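Local coordinates for putative lipoprotein (PDB 3NQI), which is of unknown function but is probably a lipoprotein of the Bacteroides cell envelope that may bind lipids, at residues Gly14-Asn19 and Val25-Ala30; Asn46-Tyr51 and Ala193-Gln198. All coordinates share one frame; numbering follows the deposited sequence.

The two interactions lie on neighbouring strands of one sheet, 11-21 in interaction 1 and 49-56 in interaction 2, and their centres are about 10 Å apart. Interaction 1 closes a beta hairpin, its centre about 14 Å from that of the chain; interaction 2 sits deeper, its centre about 8 Å from it, where strand 49-56 meets the end of strand 186-195. Backbone bonds probably join them, from Val16 N to Ala50 O (2.9 Å) and from Val18 N to Arg48 O (3.0 Å), while Met49 CE packs on Val15 CG1 (3.3 Å). No cadmium ion lies in either contact: the Phe27 side chain is about 8 Å from a bound cadmium and that of Glu195 about 12 Å.

Interaction 1: residues Gly14-Asn19 and Val25-Ala30; sequences GVVKVN and VTFTDA
Asn19 and Thr28 meet through their side chains at about a right angle, on the face of a beta hairpin that also carries Lys17 and Thr26. Strand 11-21 is followed by strand 24-28 after a tight turn, and the short segments run antiparallel with a strong twist, their directions 138° apart. Thr28 OG1 donates to Asn19 OD1 over 2.9 Å, in the plane of the amide carbonyl and on a lone pair. Asn19 CG lies beside its own backbone N (chi1 -47°), which brings Asn19 OD1 over the partner strand, within 3.0 Å of Thr26 OG1. The hydrogen bond of that hydroxyl goes to Glu34 OE2, on the next strand.

Two hydrogen-bonded pairs, Lys17 with Thr28 and Asn19 with Thr26, each exchange N-H and C=O in both directions. The shortest of these bonds, Asn19 N to Thr26 O at 2.7 Å, is also nearly straight. Between them Val18 and Phe27 form a non-hydrogen-bonded pair and send their side chains to the other face. Val18 lies alongside Phe27, its CG2 at the edge of the ring and near the ring plane. Val16 reaches the same ring obliquely, with CG2 3.5 Å from Phe27 CD1, and Val18 CG1 packs on Val25 CG1. Val43 and Pro77 add further contacts to Phe27.

Farther out, strand 49-56 and the residue before it flank strand 11-21 on its other edge through backbone bonds of Val16 with Ala50 and Val18 with Arg48, while Phe27 pairs with Leu35 of strand 34-37. Beyond the last paired residues Asp29 OD1 accepts from Thr33 N, and a single water takes over between the diverging chains: it donates to Val15 O at 2.5 Å and accepts from Ala30 N at 2.7 Å.

Interaction 2: residues Asn46-Tyr51 and Ala193-Gln198; sequences NARMAY and AYEISQ
Arg48 lays one face of its guanidinium over the aliphatic part of Glu195, and the two side chains cross at about a right angle. Glu195 CG sits above the centre of the group, 3.4 Å from Arg48 CZ, and Glu195 CB is 3.4 Å from Arg48 NH2. A bend in the arginine chain (chi3 59°) helps to turn that face to the glutamate methylenes. The carboxylate plane stands 87° from the guanidinium, and Arg48 NH1 remains 5.2 Å from Glu195 OE2, so any attraction would act at a distance. Instead Glu195 OE1 accepts from Ser197 N, which approaches from above the carboxylate plane.

This contact brings the start of strand 49-56 against the end of strand 186-195, just where Ile196 takes the N-cap position of helix 197-207. Strand 78-87 runs between the two, with Ile80 bonded through its backbone to both Met49 and Ala193. Met49, a selenomethionine, touches Ala193 CB with its own CB at 3.7 Å. Arg48 NH2 is held by Thr123 OG1 and by a water 2.8 Å away, which in turn donates a weak bond to Ala193 O.

Interaction 1: residues Gly14-Asn19 and Val25-Ala30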
loop_
_atom_site.group_PDB
_atom_site.type_symbol
_atom_site.label_atom_id
_atom_site.label_comp_id
_atom_site.label_asym_id
_atom_site.label_seq_id
_atom_site.Cartn_x
_atom_site.Cartn_y
_atom_site.Cartn_z
ATOM N N GLY A 14 -4.386 11.441 -5.326
ATOM C CA GLY A 14 -4.257 10.859 -4.013
ATOM C C GLY A 14 -4.976 9.521 -3.912
ATOM O O GLY A 14 -5.667 9.092 -4.831
ATOM N N VAL A 15 -4.871 8.961 -2.724
ATOM C CA VAL A 15 -5.368 7.640 -2.393
ATOM C C VAL A 15 -6.815 7.819 -1.944
ATOM O O VAL A 15 -7.122 8.699 -1.169
ATOM C CB VAL A 15 -4.502 7.038 -1.289
ATOM C CG1 VAL A 15 -5.117 5.803 -0.761
ATOM C CG2 VAL A 15 -3.081 6.785 -1.861
ATOM N N VAL A 16 -7.687 6.948 -2.419
ATOM C CA VAL A 16 -9.110 7.005 -2.097
ATOM C C VAL A 16 -9.676 5.619 -1.945
ATOM O O VAL A 16 -9.166 4.687 -2.483
ATOM C CB VAL A 16 -9.949 7.700 -3.220
ATOM C CG1 VAL A 16 -9.566 9.119 -3.367
ATOM C CG2 VAL A 16 -9.854 6.919 -4.580
ATOM N N LYS A 17 -10.774 5.505 -1.210
ATOM C CA LYS A 17 -11.512 4.274 -1.136
ATOM C C LYS A 17 -12.439 4.256 -2.364
ATOM O O LYS A 17 -12.873 5.298 -2.828
ATOM C CB LYS A 17 -12.356 4.248 0.129
ATOM C CG LYS A 17 -13.185 3.002 0.294
ATOM C CD LYS A 17 -14.132 3.122 1.484
ATOM C CE LYS A 17 -14.940 1.834 1.647
ATOM N NZ LYS A 17 -15.458 1.674 3.034
ATOM N N VAL A 18 -12.710 3.058 -2.886
ATOM C CA VAL A 18 -13.551 2.882 -4.056
ATOM C C VAL A 18 -14.927 2.407 -3.574
ATOM O O VAL A 18 -15.012 1.407 -2.855
ATOM C CB VAL A 18 -12.912 1.802 -4.980
ATOM C CG1 VAL A 18 -13.823 1.476 -6.210
ATOM C CG2 VAL A 18 -11.436 2.244 -5.357
ATOM N N ASN A 19 -16.003 3.101 -3.961
ATOM C CA ASN A 19 -17.358 2.658 -3.589
ATOM C C ASN A 19 -18.111 2.010 -4.757
ATOM O O ASN A 19 -17.992 2.464 -5.887
ATOM C CB ASN A 19 -18.164 3.844 -3.117
ATOM C CG ASN A 19 -17.415 4.705 -2.139
ATOM O OD1 ASN A 19 -17.288 5.935 -2.308
ATOM N ND2 ASN A 19 -16.911 4.073 -1.113
ATOM N N VAL A 25 -19.399 3.392 -9.919
ATOM C CA VAL A 25 -18.272 3.559 -9.000
ATOM C C VAL A 25 -18.132 5.000 -8.545
ATOM O O VAL A 25 -18.132 5.899 -9.377
ATOM C CB VAL A 25 -16.957 3.160 -9.675
ATOM C CG1 VAL A 25 -15.769 3.462 -8.733
ATOM C CG2 VAL A 25 -16.993 1.717 -10.110
ATOM N N THR A 26 -18.022 5.238 -7.236
ATOM C CA THR A 26 -17.570 6.549 -6.744
ATOM C C THR A 26 -16.336 6.330 -5.853
ATOM O O THR A 26 -15.934 5.200 -5.628
ATOM C CB THR A 26 -18.668 7.341 -5.988
ATOM O OG1 THR A 26 -18.896 6.763 -4.698
ATOM C CG2 THR A 26 -19.970 7.359 -6.790
ATOM N N PHE A 27 -15.769 7.414 -5.360
ATOM C CA PHE A 27 -14.633 7.363 -4.433
ATOM C C PHE A 27 -14.875 8.146 -3.147
ATOM O O PHE A 27 -15.747 9.019 -3.099
ATOM C CB PHE A 27 -13.401 7.917 -5.135
ATOM C CG PHE A 27 -13.157 7.298 -6.474
ATOM C CD1 PHE A 27 -12.577 6.047 -6.573
ATOM C CD2 PHE A 27 -13.547 7.956 -7.638
ATOM C CE1 PHE A 27 -12.342 5.483 -7.799
ATOM C CE2 PHE A 27 -13.333 7.390 -8.873
ATOM C CZ PHE A 27 -12.739 6.143 -8.959
ATOM N N THR A 28 -14.111 7.818 -2.109
ATOM C CA THR A 28 -14.136 8.569 -0.832
ATOM C C THR A 28 -12.718 8.935 -0.418
ATOM O O THR A 28 -11.884 8.049 -0.298
ATOM C CB THR A 28 -14.810 7.748 0.279
ATOM O OG1 THR A 28 -16.149 7.442 -0.127
ATOM C CG2 THR A 28 -14.833 8.506 1.627
ATOM N N ASP A 29 -12.432 10.229 -0.208
ATOM C CA ASP A 29 -11.066 10.614 0.169
ATOM C C ASP A 29 -10.857 10.369 1.661
ATOM O O ASP A 29 -11.785 9.944 2.364
ATOM C CB ASP A 29 -10.732 12.064 -0.258
ATOM C CG ASP A 29 -11.490 13.124 0.523
ATOM O OD1 ASP A 29 -12.122 12.824 1.567
ATOM O OD2 ASP A 29 -11.443 14.305 0.087
ATOM N N ALA A 30 -9.631 10.607 2.133
ATOM C CA ALA A 30 -9.255 10.355 3.552
ATOM C C ALA A 30 -10.017 11.253 4.533
ATOM O O ALA A 30 -10.234 10.885 5.684
ATOM C CB ALA A 30 -7.746 10.511 3.738
HETATM O O HOH W 1 -7.624 10.540 0.392
#

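Interaction 2: residues Asn46-Tyr51 and Ala193-Gln198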
loop_
_atom_site.group_PDB
_atom_site.type_symbol
_atom_site.label_atom_id
_atom_site.label_comp_id
_atom_site.label_asym_id
_atom_site.label_seq_id
_atom_site.Cartn_x
_atom_site.Cartn_y
_atom_site.Cartn_z
ATOM N N ASN A 46 -12.327 -2.330 -10.617
ATOM C CA ASN A 46 -12.712 -3.299 -9.590
ATOM C C ASN A 46 -11.589 -3.344 -8.524
ATOM O O ASN A 46 -10.641 -4.102 -8.662
ATOM C CB ASN A 46 -12.910 -4.690 -10.209
ATOM C CG ASN A 46 -13.680 -5.645 -9.298
ATOM O OD1 ASN A 46 -14.116 -5.278 -8.209
ATOM N ND2 ASN A 46 -13.857 -6.873 -9.756
ATOM N N ALA A 47 -11.663 -2.479 -7.531
ATOM C CA ALA A 47 -10.639 -2.438 -6.492
ATOM C C ALA A 47 -11.357 -1.995 -5.250
ATOM O O ALA A 47 -12.460 -1.465 -5.331
ATOM C CB ALA A 47 -9.522 -1.450 -6.874
ATOM N N ARG A 48 -10.735 -2.208 -4.110
ATOM C CA ARG A 48 -11.266 -1.741 -2.843
ATOM C C ARG A 48 -10.698 -0.367 -2.593
ATOM O O ARG A 48 -11.396 0.522 -2.076
ATOM C CB ARG A 48 -10.906 -2.731 -1.731
ATOM C CG ARG A 48 -11.888 -2.712 -0.552
ATOM C CD ARG A 48 -11.432 -3.512 0.665
ATOM N NE ARG A 48 -10.165 -3.002 1.146
ATOM C CZ ARG A 48 -9.972 -1.891 1.871
ATOM N NH1 ARG A 48 -10.967 -1.105 2.292
ATOM N NH2 ARG A 48 -8.731 -1.564 2.180
HETATM N N MSE A 49 -9.432 -0.154 -3.000
HETATM C CA MSE A 49 -8.755 1.135 -2.841
HETATM C C MSE A 49 -8.052 1.579 -4.130
HETATM O O MSE A 49 -7.631 0.761 -4.878
HETATM C CB MSE A 49 -7.694 1.025 -1.738
HETATM C CG MSE A 49 -8.205 0.721 -0.340
HETATM SE SE MSE A 49 -8.912 2.353 0.518
HETATM C CE MSE A 49 -7.619 3.951 0.314
ATOM N N ALA A 50 -7.865 2.891 -4.365
ATOM C CA ALA A 50 -7.321 3.370 -5.640
ATOM C C ALA A 50 -6.487 4.622 -5.481
ATOM O O ALA A 50 -6.549 5.234 -4.453
ATOM C CB ALA A 50 -8.502 3.692 -6.692
ATOM N N TYR A 51 -5.638 4.892 -6.455
ATOM C CA TYR A 51 -4.998 6.196 -6.634
ATOM C C TYR A 51 -5.672 6.909 -7.830
ATOM O O TYR A 51 -5.740 6.367 -8.942
ATOM C CB TYR A 51 -3.503 6.004 -6.882
ATOM C CG TYR A 51 -2.744 7.289 -7.039
ATOM C CD1 TYR A 51 -2.363 8.022 -5.933
ATOM C CD2 TYR A 51 -2.404 7.772 -8.312
ATOM C CE1 TYR A 51 -1.645 9.224 -6.064
ATOM C CE2 TYR A 51 -1.676 8.962 -8.452
ATOM C CZ TYR A 51 -1.300 9.665 -7.322
ATOM O OH TYR A 51 -0.614 10.847 -7.442
ATOM N N ALA A 193 -2.187 -0.290 -0.700
ATOM C CA ALA A 193 -3.166 -0.164 0.366
ATOM C C ALA A 193 -3.553 -1.547 0.918
ATOM O O ALA A 193 -3.763 -2.519 0.149
ATOM C CB ALA A 193 -4.415 0.604 -0.133
ATOM N N TYR A 194 -3.632 -1.622 2.254
ATOM C CA TYR A 194 -3.820 -2.864 3.020
ATOM C C TYR A 194 -5.006 -2.779 3.951
ATOM O O TYR A 194 -5.034 -1.972 4.902
ATOM C CB TYR A 194 -2.597 -3.212 3.888
ATOM C CG TYR A 194 -1.350 -3.396 3.076
ATOM C CD1 TYR A 194 -0.577 -2.313 2.690
ATOM C CD2 TYR A 194 -0.992 -4.626 2.635
ATOM C CE1 TYR A 194 0.534 -2.472 1.873
ATOM C CE2 TYR A 194 0.151 -4.820 1.841
ATOM C CZ TYR A 194 0.894 -3.775 1.467
ATOM O OH TYR A 194 1.983 -3.979 0.650
ATOM N N GLU A 195 -5.976 -3.657 3.704
ATOM C CA GLU A 195 -7.094 -3.801 4.642
ATOM C C GLU A 195 -6.614 -4.659 5.807
ATOM O O GLU A 195 -6.302 -5.836 5.638
ATOM C CB GLU A 195 -8.317 -4.469 3.928
ATOM C CG GLU A 195 -9.679 -4.057 4.477
ATOM C CD GLU A 195 -9.962 -4.558 5.900
ATOM O OE1 GLU A 195 -9.396 -5.597 6.311
ATOM O OE2 GLU A 195 -10.805 -3.960 6.583
ATOM N N ILE A 196 -6.595 -4.107 7.003
ATOM C CA ILE A 196 -5.970 -4.752 8.143
ATOM C C ILE A 196 -6.968 -5.163 9.271
ATOM O O ILE A 196 -6.532 -5.544 10.330
ATOM C CB ILE A 196 -4.845 -3.934 8.721
ATOM C CG1 ILE A 196 -5.347 -2.552 9.161
ATOM C CG2 ILE A 196 -3.665 -3.822 7.692
ATOM C CD1 ILE A 196 -4.404 -1.909 10.174
ATOM N N SER A 197 -8.277 -5.183 8.989
ATOM C CA SER A 197 -9.255 -5.516 10.022
ATOM C C SER A 197 -9.043 -6.919 10.564
ATOM O O SER A 197 -9.168 -7.156 11.771
ATOM C CB SER A 197 -10.677 -5.363 9.497
ATOM O OG SER A 197 -10.919 -4.007 9.200
ATOM N N GLN A 198 -8.691 -7.832 9.705
ATOM C CA GLN A 198 -8.473 -9.213 10.170
ATOM C C GLN A 198 -7.230 -9.275 11.058
ATOM O O GLN A 198 -7.259 -9.924 12.097
ATOM C CB GLN A 198 -8.371 -10.202 9.025
ATOM C CG GLN A 198 -9.730 -10.458 8.325
ATOM C CD GLN A 198 -9.655 -11.460 7.186
ATOM O OE1 GLN A 198 -8.573 -11.821 6.747
ATOM N NE2 GLN A 198 -10.820 -11.928 6.718
HETATM O O HOH W 2 -7.021 -2.447 0.123
#